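Local coordinates for protein walker-Type ATPase (Pyrococcus abyssi, PDB 2QEN) that binds ADP with magnesium in a P-loop site and is probably an archaeal ATPase, although its cellular role is not known, at residues Leu33-Gly38 / Ile167-Ser172; Glu136-Arg141 / Gly171-Leu176; Phe211-Phe216 / Asn226-Ala231. The protein carries 1 engineered substitution. One frame throughout, in Å; residues are numbered along the deposited sequence.

Contacts 1 and 2 form one continuous region, and contact 3 stands apart. Contact 1 joins the central strand 165-171 of a five-stranded parallel sheet of order 2-3-4-1-5 to its neighbour 33-37. Contact 2 lies about 9 Å away, centre to centre, shares Gly-171 and Ser-172 with it, and carries the chain from the end of strand 165-171 into helix 174-181. Contact 3 opens only after both have closed, where helices 205-217 and 225-235 pair; its centre is about 30 Å from that of contact 1 and about 33 Å from that of contact 2. The bound ADP spans the gap: its phosphates lie by the sheet ends, its adenine by helix 205-217.

Contact 1: residues Leu33-Gly38 / Ile167-Ser172; sequences LTLLLG and IILTGS
Thr-34 and Leu-36 hold residues 167-172 through their backbones, each offering an N-H to one carbonyl and its own C=O to the amide two residues further on. Thr-34 N donates to Ile-167 O at 3.0 Å, and Leu-169 N returns to Thr-34 O at 2.9 Å in a nearly straight bond (168° at the hydrogen). Leu-36 N reaches Leu-169 O at 2.8 Å, and Gly-171 N closes the series on Leu-36 O at 3.2 Å. CA-H...O contacts fill in between, the last from Ser-172 CA to Gly-38 O.

Apolar packing differs on the two faces. On the face of Leu-33, Leu-35 and Leu-169, Leu-33 CD2 lies 3.8 Å from Leu-169 CG, while Leu-35 CD2 comes to 4.0 Å from Leu-169 CB, so Leu-169 is touched by two leucine methyls. These side chains meet helices 149-161 and 174-181. On the other face Leu-36, its CG anti to the backbone N (chi1 -175°), runs alongside Thr-170, with Leu-36 CB 4.1 Å from Thr-170 CG2; helix 18-30 packs over Leu-36.

At the C-terminal ends the polar groups gather by the nucleotide site. Thr-170 OG1 bonds to Asp-135 and to the amide of Glu-136, and Lys-44 bonds to both Gly-38 O and Ser-172 OG. The chemistry is thus of an apolar, parallel-sheet core turning polar where the Walker A loop meets Asp-135 and Glu-136, acids seen as magnesium ligands.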
loop_
_atom_site.group_PDB
_atom_site.type_symbol
_atom_site.label_atom_id
_atom_site.label_comp_id
_atom_site.label_asym_id
_atom_site.label_seq_id
_atom_site.Cartn_x
_atom_site.Cartn_y
_atom_site.Cartn_z
ATOM N N LEU A 33 13.620 9.119 6.964
ATOM C CA LEU A 33 12.964 8.081 6.190
ATOM C C LEU A 33 11.888 7.386 7.058
ATOM O O LEU A 33 12.165 6.975 8.190
ATOM C CB LEU A 33 14.012 7.044 5.766
ATOM C CG LEU A 33 13.988 6.286 4.432
ATOM C CD1 LEU A 33 14.721 4.954 4.577
ATOM C CD2 LEU A 33 12.627 6.076 3.856
ATOM N N THR A 34 10.687 7.233 6.506
ATOM C CA THR A 34 9.537 6.631 7.210
ATOM C C THR A 34 8.928 5.553 6.320
ATOM O O THR A 34 8.795 5.754 5.116
ATOM C CB THR A 34 8.485 7.727 7.551
ATOM O OG1 THR A 34 9.040 8.621 8.514
ATOM C CG2 THR A 34 7.184 7.152 8.120
ATOM N N LEU A 35 8.582 4.408 6.904
ATOM C CA LEU A 35 7.852 3.363 6.184
ATOM C C LEU A 35 6.385 3.339 6.619
ATOM O O LEU A 35 6.086 3.301 7.816
ATOM C CB LEU A 35 8.504 1.973 6.362
ATOM C CG LEU A 35 10.039 1.877 6.321
ATOM C CD1 LEU A 35 10.526 0.447 6.517
ATOM C CD2 LEU A 35 10.602 2.472 5.022
ATOM N N LEU A 36 5.473 3.386 5.649
ATOM C CA LEU A 36 4.062 3.274 5.941
ATOM C C LEU A 36 3.559 1.898 5.497
ATOM O O LEU A 36 3.526 1.599 4.303
ATOM C CB LEU A 36 3.278 4.412 5.295
ATOM C CG LEU A 36 1.785 4.482 5.621
ATOM C CD1 LEU A 36 1.604 5.047 7.012
ATOM C CD2 LEU A 36 1.061 5.344 4.589
ATOM N N LEU A 37 3.183 1.070 6.470
ATOM C CA LEU A 37 3.035 -0.374 6.254
ATOM C C LEU A 37 1.682 -0.935 6.653
ATOM O O LEU A 37 1.084 -0.494 7.641
ATOM C CB LEU A 37 4.135 -1.119 7.029
ATOM C CG LEU A 37 5.586 -0.691 6.787
ATOM C CD1 LEU A 37 6.550 -1.402 7.773
ATOM C CD2 LEU A 37 6.005 -0.943 5.328
ATOM N N GLY A 38 1.214 -1.915 5.882
ATOM C CA GLY A 38 -0.041 -2.612 6.147
ATOM C C GLY A 38 -0.554 -3.402 4.954
ATOM O O GLY A 38 -0.036 -3.291 3.842
ATOM N N ILE A 167 11.307 11.436 3.198
ATOM C CA ILE A 167 10.927 10.387 2.261
ATOM C C ILE A 167 10.013 9.406 3.013
ATOM O O ILE A 167 10.311 9.018 4.144
ATOM C CB ILE A 167 12.168 9.686 1.650
ATOM C CG1 ILE A 167 12.939 10.639 0.725
ATOM C CG2 ILE A 167 11.778 8.385 0.891
ATOM C CD1 ILE A 167 14.206 10.029 0.170
ATOM N N ILE A 168 8.871 9.102 2.406
ATOM C CA ILE A 168 7.948 8.093 2.906
ATOM C C ILE A 168 7.907 6.988 1.861
ATOM O O ILE A 168 7.707 7.270 0.679
ATOM C CB ILE A 168 6.520 8.667 3.112
ATOM C CG1 ILE A 168 6.537 9.786 4.160
ATOM C CG2 ILE A 168 5.520 7.547 3.543
ATOM C CD1 ILE A 168 5.241 10.590 4.236
ATOM N N LEU A 169 8.116 5.746 2.297
ATOM C CA LEU A 169 7.952 4.566 1.451
ATOM C C LEU A 169 6.801 3.740 2.001
ATOM O O LEU A 169 6.771 3.402 3.187
ATOM C CB LEU A 169 9.239 3.717 1.421
ATOM C CG LEU A 169 10.581 4.412 1.120
ATOM C CD1 LEU A 169 11.691 3.376 1.157
ATOM C CD2 LEU A 169 10.573 5.097 -0.228
ATOM N N THR A 170 5.841 3.438 1.149
ATOM C CA THR A 170 4.724 2.617 1.561
ATOM C C THR A 170 4.885 1.253 0.903
ATOM O O THR A 170 5.567 1.119 -0.128
ATOM C CB THR A 170 3.332 3.214 1.179
ATOM O OG1 THR A 170 2.929 2.708 -0.098
ATOM C CG2 THR A 170 3.346 4.758 1.170
ATOM N N GLY A 171 4.252 0.257 1.505
ATOM C CA GLY A 171 4.226 -1.094 0.964
ATOM C C GLY A 171 3.098 -1.916 1.556
ATOM O O GLY A 171 2.902 -1.944 2.779
ATOM N N SER A 172 2.337 -2.556 0.674
ATOM C CA SER A 172 1.393 -3.600 1.063
ATOM C C SER A 172 2.118 -4.937 1.230
ATOM O O SER A 172 1.718 -5.762 2.053
ATOM C CB SER A 172 0.278 -3.734 0.025
ATOM O OG SER A 172 -0.443 -2.510 -0.115
#

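Contact 2: residues Glu136-Arg141 / Gly171-Leu176; sequences EAQYLR and GSEVGL
Glu-136 grips Ser-172 with both carboxylate oxygens: Ser-172 OG donates to Glu-136 OE2 at 2.6 Å on its syn lone pair, and Ser-172 N reaches Glu-136 OE1 at 2.9 Å, 26° out of the carboxylate plane. Glu-136 OE1 takes Gln-138 NE2 at 2.8 Å on its anti lone pair, which helps fix the rotation of this residue, seen as a magnesium ligand and here about 4 Å, nearest atoms, from the magnesium. With an alanine here, the amide and hydroxyl of Ser-172 would probably lose these acceptors and the Gln-138 amide would be freer to turn.

Gln-138, bent at chi2 (-88°), spends its other N-H on the anti lone pair of Glu-173 OE1, 3.1 Å from Gln-138 NE2, so one amide nitrogen bridges two acidic side chains. The Tyr-139 ring lies near Glu-173 OE1. Arg-141 NH1 donates to Gln-138 O and to a water, 2.6 Å away, that donates to Glu-173 OE1; Leu-176 CG sits over one face of the guanidinium.

The loop after strand 130-135 is tied to the link between strand 165-171 and helix 174-181, where Glu-173 is the N-cap residue. Ala-137, Leu-140 and Arg-141 touch that helix, and Leu-140 meets helix 149-161.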
loop_
_atom_site.group_PDB
_atom_site.type_symbol
_atom_site.label_atom_id
_atom_site.label_comp_id
_atom_site.label_asym_id
_atom_site.label_seq_id
_atom_site.Cartn_x
_atom_site.Cartn_y
_atom_site.Cartn_z
ATOM N N GLU A 136 3.963 2.037 -2.696
ATOM C CA GLU A 136 4.324 0.658 -3.059
ATOM C C GLU A 136 5.757 0.608 -3.598
ATOM O O GLU A 136 6.029 0.079 -4.693
ATOM C CB GLU A 136 3.317 0.034 -4.048
ATOM C CG GLU A 136 1.839 0.006 -3.596
ATOM C CD GLU A 136 1.537 -0.930 -2.422
ATOM O OE1 GLU A 136 2.374 -1.800 -2.087
ATOM O OE2 GLU A 136 0.438 -0.795 -1.826
ATOM N N ALA A 137 6.668 1.116 -2.774
ATOM C CA ALA A 137 8.069 1.306 -3.123
ATOM C C ALA A 137 8.845 -0.002 -3.349
ATOM O O ALA A 137 9.959 0.011 -3.883
ATOM C CB ALA A 137 8.747 2.172 -2.055
ATOM N N GLN A 138 8.255 -1.135 -2.973
ATOM C CA GLN A 138 8.893 -2.430 -3.234
ATOM C C GLN A 138 9.030 -2.703 -4.739
ATOM O O GLN A 138 9.867 -3.519 -5.151
ATOM C CB GLN A 138 8.175 -3.589 -2.509
ATOM C CG GLN A 138 6.814 -3.969 -3.072
ATOM C CD GLN A 138 5.665 -3.166 -2.473
ATOM O OE1 GLN A 138 5.875 -2.191 -1.754
ATOM N NE2 GLN A 138 4.444 -3.583 -2.771
ATOM N N TYR A 139 8.219 -2.023 -5.557
ATOM C CA TYR A 139 8.331 -2.157 -7.008
ATOM C C TYR A 139 9.552 -1.453 -7.591
ATOM O O TYR A 139 9.853 -1.607 -8.769
ATOM C CB TYR A 139 7.060 -1.686 -7.717
ATOM C CG TYR A 139 5.887 -2.630 -7.545
ATOM C CD1 TYR A 139 5.722 -3.721 -8.381
ATOM C CD2 TYR A 139 4.946 -2.416 -6.542
ATOM C CE1 TYR A 139 4.636 -4.601 -8.227
ATOM C CE2 TYR A 139 3.856 -3.280 -6.376
ATOM C CZ TYR A 139 3.708 -4.364 -7.228
ATOM O OH TYR A 139 2.651 -5.226 -7.059
ATOM N N LEU A 140 10.257 -0.696 -6.765
ATOM C CA LEU A 140 11.475 -0.020 -7.208
ATOM C C LEU A 140 12.628 -1.006 -7.378
ATOM O O LEU A 140 13.663 -0.652 -7.941
ATOM C CB LEU A 140 11.852 1.132 -6.263
ATOM C CG LEU A 140 10.842 2.297 -6.188
ATOM C CD1 LEU A 140 11.256 3.343 -5.113
ATOM C CD2 LEU A 140 10.601 2.978 -7.564
ATOM N N ARG A 141 12.432 -2.243 -6.922
ATOM C CA ARG A 141 13.385 -3.327 -7.179
ATOM C C ARG A 141 13.416 -3.680 -8.667
ATOM O O ARG A 141 14.354 -4.316 -9.141
ATOM C CB ARG A 141 13.101 -4.561 -6.297
ATOM C CG ARG A 141 11.898 -5.423 -6.678
ATOM C CD ARG A 141 11.683 -6.510 -5.628
ATOM N NE ARG A 141 10.691 -7.528 -6.001
ATOM C CZ ARG A 141 9.367 -7.387 -5.882
ATOM N NH1 ARG A 141 8.849 -6.247 -5.421
ATOM N NH2 ARG A 141 8.549 -8.384 -6.235
ATOM N N GLY A 171 4.252 0.257 1.505
ATOM C CA GLY A 171 4.226 -1.094 0.964
ATOM C C GLY A 171 3.098 -1.916 1.556
ATOM O O GLY A 171 2.902 -1.944 2.779
ATOM N N SER A 172 2.337 -2.556 0.674
ATOM C CA SER A 172 1.393 -3.600 1.063
ATOM C C SER A 172 2.118 -4.937 1.230
ATOM O O SER A 172 1.718 -5.762 2.053
ATOM C CB SER A 172 0.278 -3.734 0.025
ATOM O OG SER A 172 -0.443 -2.510 -0.115
ATOM N N GLU A 173 3.173 -5.146 0.440
ATOM C CA GLU A 173 4.012 -6.336 0.541
ATOM C C GLU A 173 5.161 -5.971 1.472
ATOM O O GLU A 173 6.279 -5.709 1.032
ATOM C CB GLU A 173 4.514 -6.781 -0.842
ATOM C CG GLU A 173 3.382 -6.986 -1.893
ATOM C CD GLU A 173 3.908 -7.325 -3.289
ATOM O OE1 GLU A 173 4.538 -6.443 -3.926
ATOM O OE2 GLU A 173 3.682 -8.466 -3.761
ATOM N N VAL A 174 4.846 -5.925 2.765
ATOM C CA VAL A 174 5.748 -5.427 3.800
ATOM C C VAL A 174 7.110 -6.140 3.840
ATOM O O VAL A 174 8.163 -5.495 3.901
ATOM C CB VAL A 174 5.072 -5.450 5.196
ATOM C CG1 VAL A 174 6.047 -4.934 6.276
ATOM C CG2 VAL A 174 3.807 -4.598 5.191
ATOM N N GLY A 175 7.088 -7.462 3.794
ATOM C CA GLY A 175 8.315 -8.247 3.816
ATOM C C GLY A 175 9.189 -7.959 2.614
ATOM O O GLY A 175 10.406 -7.996 2.712
ATOM N N LEU A 176 8.546 -7.670 1.481
ATOM C CA LEU A 176 9.231 -7.400 0.223
ATOM C C LEU A 176 9.850 -6.020 0.232
ATOM O O LEU A 176 10.887 -5.799 -0.402
ATOM C CB LEU A 176 8.265 -7.558 -0.960
ATOM C CG LEU A 176 8.386 -8.753 -1.932
ATOM C CD1 LEU A 176 9.061 -10.031 -1.378
ATOM C CD2 LEU A 176 7.066 -9.090 -2.595
HETATM O O HOH W 1 6.299 -6.315 -5.779
#

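Contact 3: residues Phe211-Phe216 / Asn226-Ala231; sequences FLKRGF and NEIEEA. With ADP (adenosine-5'-diphosphate), chain C.
Ile-228 faces helix 205-217 and enters between Leu-212, Lys-213 and Phe-216. CB carries two branches that part company. Ile-228 CG2, anti to the backbone N, turns to Leu-212 and lies 4.2 Å from both Leu-212 CB and Leu-212 CD1. CG1 goes the other way, anti to the carbonyl carbon (chi1 -77°), and leads to CD1. Ile-228 CD1 touches Lys-213 CG at 4.0 Å, the two side chains crossing at about a right angle, and comes to 4.1 Å from Phe-216 CD2, approaching the ring obliquely.

Leu-212 answers from the opposite helix. Leu-212 CD1 passes beyond Ile-228 to Ala-231 CB, 3.9 Å from it, one turn further along helix 225-235. The side-chain contacts are between carbon atoms: the two helix segments pass at 10.6 Å between axes, with their N-to-C directions 129° apart. Phe-3 and Tyr-249 each meet the Phe-216 ring edge-to-face, while Phe-245 of helix 239-252 touches Leu-212 and Ala-231.

Phe-211, next to Leu-212 in the chain, brings its ring to the nucleotide instead. Its ring edge is turned to the adenine, with Phe-211 CE2 3.5 Å from ADP C2, and Phe-15 packs edge-to-face on it. The arrangement is a helix-helix joint in the helical part that follows the P-loop sheet, and through Phe-211 the helix lines the adenine pocket, remote from the phosphate-binding loop.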
loop_
_atom_site.group_PDB
_atom_site.type_symbol
_atom_site.label_atom_id
_atom_site.label_comp_id
_atom_site.label_asym_id
_atom_site.label_seq_id
_atom_site.Cartn_x
_atom_site.Cartn_y
_atom_site.Cartn_z
ATOM N N PHE A 211 -18.087 3.210 10.967
ATOM C CA PHE A 211 -17.779 3.540 9.577
ATOM C C PHE A 211 -19.027 3.380 8.709
ATOM O O PHE A 211 -19.446 4.327 8.047
ATOM C CB PHE A 211 -16.632 2.637 9.082
ATOM C CG PHE A 211 -16.134 2.958 7.700
ATOM C CD1 PHE A 211 -16.791 2.461 6.561
ATOM C CD2 PHE A 211 -14.976 3.718 7.529
ATOM C CE1 PHE A 211 -16.327 2.753 5.273
ATOM C CE2 PHE A 211 -14.503 4.004 6.259
ATOM C CZ PHE A 211 -15.188 3.513 5.120
ATOM N N LEU A 212 -19.620 2.188 8.736
ATOM C CA LEU A 212 -20.845 1.896 7.996
ATOM C C LEU A 212 -22.018 2.783 8.405
ATOM O O LEU A 212 -22.745 3.300 7.552
ATOM C CB LEU A 212 -21.233 0.417 8.157
ATOM C CG LEU A 212 -20.360 -0.587 7.393
ATOM C CD1 LEU A 212 -20.907 -2.009 7.564
ATOM C CD2 LEU A 212 -20.231 -0.206 5.882
ATOM N N LYS A 213 -22.189 2.957 9.710
ATOM C CA LYS A 213 -23.212 3.843 10.259
ATOM C C LYS A 213 -23.124 5.260 9.706
ATOM O O LYS A 213 -24.133 5.808 9.275
ATOM C CB LYS A 213 -23.145 3.850 11.788
ATOM C CG LYS A 213 -23.843 2.653 12.417
ATOM C CD LYS A 213 -23.755 2.643 13.951
ATOM C CE LYS A 213 -24.421 3.855 14.583
ATOM N NZ LYS A 213 -25.801 4.062 14.042
ATOM N N ARG A 214 -21.923 5.844 9.715
ATOM C CA ARG A 214 -21.696 7.180 9.151
ATOM C C ARG A 214 -22.058 7.225 7.657
ATOM O O ARG A 214 -22.770 8.135 7.218
ATOM C CB ARG A 214 -20.246 7.647 9.380
ATOM C CG ARG A 214 -20.000 9.098 9.017
ATOM C CD ARG A 214 -18.569 9.551 9.329
ATOM N NE ARG A 214 -18.435 10.206 10.638
ATOM C CZ ARG A 214 -17.292 10.702 11.117
ATOM N NH1 ARG A 214 -16.176 10.616 10.398
ATOM N NH2 ARG A 214 -17.255 11.287 12.313
ATOM N N GLY A 215 -21.588 6.233 6.896
ATOM C CA GLY A 215 -21.884 6.126 5.465
ATOM C C GLY A 215 -23.365 6.186 5.105
ATOM O O GLY A 215 -23.742 6.844 4.140
ATOM N N PHE A 216 -24.200 5.496 5.876
ATOM C CA PHE A 216 -25.647 5.483 5.661
ATOM C C PHE A 216 -26.319 6.754 6.192
ATOM O O PHE A 216 -27.275 7.255 5.596
ATOM C CB PHE A 216 -26.271 4.226 6.272
ATOM C CG PHE A 216 -25.863 2.949 5.579
ATOM C CD1 PHE A 216 -26.221 2.714 4.250
ATOM C CD2 PHE A 216 -25.120 1.975 6.253
ATOM C CE1 PHE A 216 -25.835 1.533 3.595
ATOM C CE2 PHE A 216 -24.732 0.793 5.602
ATOM C CZ PHE A 216 -25.100 0.574 4.275
ATOM N N ASN A 226 -28.667 -5.238 12.943
ATOM C CA ASN A 226 -28.202 -6.585 12.612
ATOM C C ASN A 226 -27.586 -6.750 11.206
ATOM O O ASN A 226 -26.756 -7.633 11.003
ATOM C CB ASN A 226 -29.321 -7.618 12.846
ATOM C CG ASN A 226 -29.400 -8.095 14.312
ATOM O OD1 ASN A 226 -28.467 -7.897 15.109
ATOM N ND2 ASN A 226 -30.516 -8.733 14.663
ATOM N N GLU A 227 -27.992 -5.908 10.252
ATOM C CA GLU A 227 -27.436 -5.935 8.902
ATOM C C GLU A 227 -26.028 -5.327 8.865
ATOM O O GLU A 227 -25.149 -5.803 8.140
ATOM C CB GLU A 227 -28.348 -5.204 7.897
ATOM C CG GLU A 227 -29.711 -5.889 7.639
ATOM C CD GLU A 227 -30.567 -5.123 6.629
ATOM O OE1 GLU A 227 -29.999 -4.416 5.757
ATOM O OE2 GLU A 227 -31.814 -5.220 6.709
ATOM N N ILE A 228 -25.823 -4.261 9.629
ATOM C CA ILE A 228 -24.483 -3.690 9.785
ATOM C C ILE A 228 -23.547 -4.663 10.530
ATOM O O ILE A 228 -22.401 -4.861 10.118
ATOM C CB ILE A 228 -24.532 -2.256 10.412
ATOM C CG1 ILE A 228 -24.962 -1.241 9.327
ATOM C CG2 ILE A 228 -23.169 -1.861 11.048
ATOM C CD1 ILE A 228 -25.544 0.043 9.861
ATOM N N GLU A 229 -24.043 -5.292 11.594
ATOM C CA GLU A 229 -23.274 -6.327 12.299
ATOM C C GLU A 229 -22.883 -7.476 11.374
ATOM O O GLU A 229 -21.727 -7.895 11.363
ATOM C CB GLU A 229 -24.043 -6.864 13.509
ATOM C CG GLU A 229 -24.448 -5.781 14.481
ATOM C CD GLU A 229 -24.564 -6.274 15.903
ATOM O OE1 GLU A 229 -25.542 -7.006 16.207
ATOM O OE2 GLU A 229 -23.678 -5.905 16.716
ATOM N N GLU A 230 -23.846 -7.972 10.593
ATOM C CA GLU A 230 -23.581 -9.041 9.624
ATOM C C GLU A 230 -22.559 -8.626 8.543
ATOM O O GLU A 230 -21.709 -9.416 8.151
ATOM C CB GLU A 230 -24.892 -9.532 8.991
ATOM C CG GLU A 230 -24.811 -10.905 8.331
ATOM C CD GLU A 230 -25.046 -12.058 9.296
ATOM O OE1 GLU A 230 -26.202 -12.277 9.748
ATOM O OE2 GLU A 230 -24.058 -12.761 9.595
ATOM N N ALA A 231 -22.629 -7.390 8.061
ATOM C CA ALA A 231 -21.653 -6.914 7.070
ATOM C C ALA A 231 -20.223 -6.886 7.646
ATOM O O ALA A 231 -19.270 -7.246 6.968
ATOM C CB ALA A 231 -22.049 -5.553 6.539
HETATM P PB ADP C . -4.031 0.697 0.281
HETATM O O1B ADP C . -3.712 0.441 1.734
HETATM O O2B ADP C . -3.240 1.857 -0.281
HETATM O O3B ADP C . -4.000 -0.511 -0.619
HETATM P PA ADP C . -6.325 2.491 -0.227
HETATM O O1A ADP C . -5.858 3.728 0.495
HETATM O O2A ADP C . -6.392 2.472 -1.723
HETATM O O3A ADP C . -5.575 1.147 0.319
HETATM O "O5'" ADP C . -7.794 2.194 0.381
HETATM C "C5'" ADP C . -8.733 1.309 -0.236
HETATM C "C4'" ADP C . -10.068 2.052 -0.374
HETATM O "O4'" ADP C . -10.769 2.065 0.884
HETATM C "C3'" ADP C . -9.956 3.529 -0.751
HETATM O "O3'" ADP C . -10.024 3.745 -2.155
HETATM C "C2'" ADP C . -11.174 4.139 -0.133
HETATM O "O2'" ADP C . -12.272 3.664 -0.907
HETATM C "C1'" ADP C . -11.337 3.355 1.134
HETATM N N9 ADP C . -10.723 3.888 2.371
HETATM C C8 ADP C . -9.527 3.516 2.864
HETATM N N7 ADP C . -9.277 4.115 4.053
HETATM C C5 ADP C . -10.336 4.896 4.336
HETATM C C6 ADP C . -10.728 5.806 5.431
HETATM N N6 ADP C . -9.916 6.007 6.494
HETATM N N1 ADP C . -11.931 6.429 5.338
HETATM C C2 ADP C . -12.738 6.250 4.287
HETATM N N3 ADP C . -12.461 5.419 3.264
HETATM C C4 ADP C . -11.293 4.733 3.227
#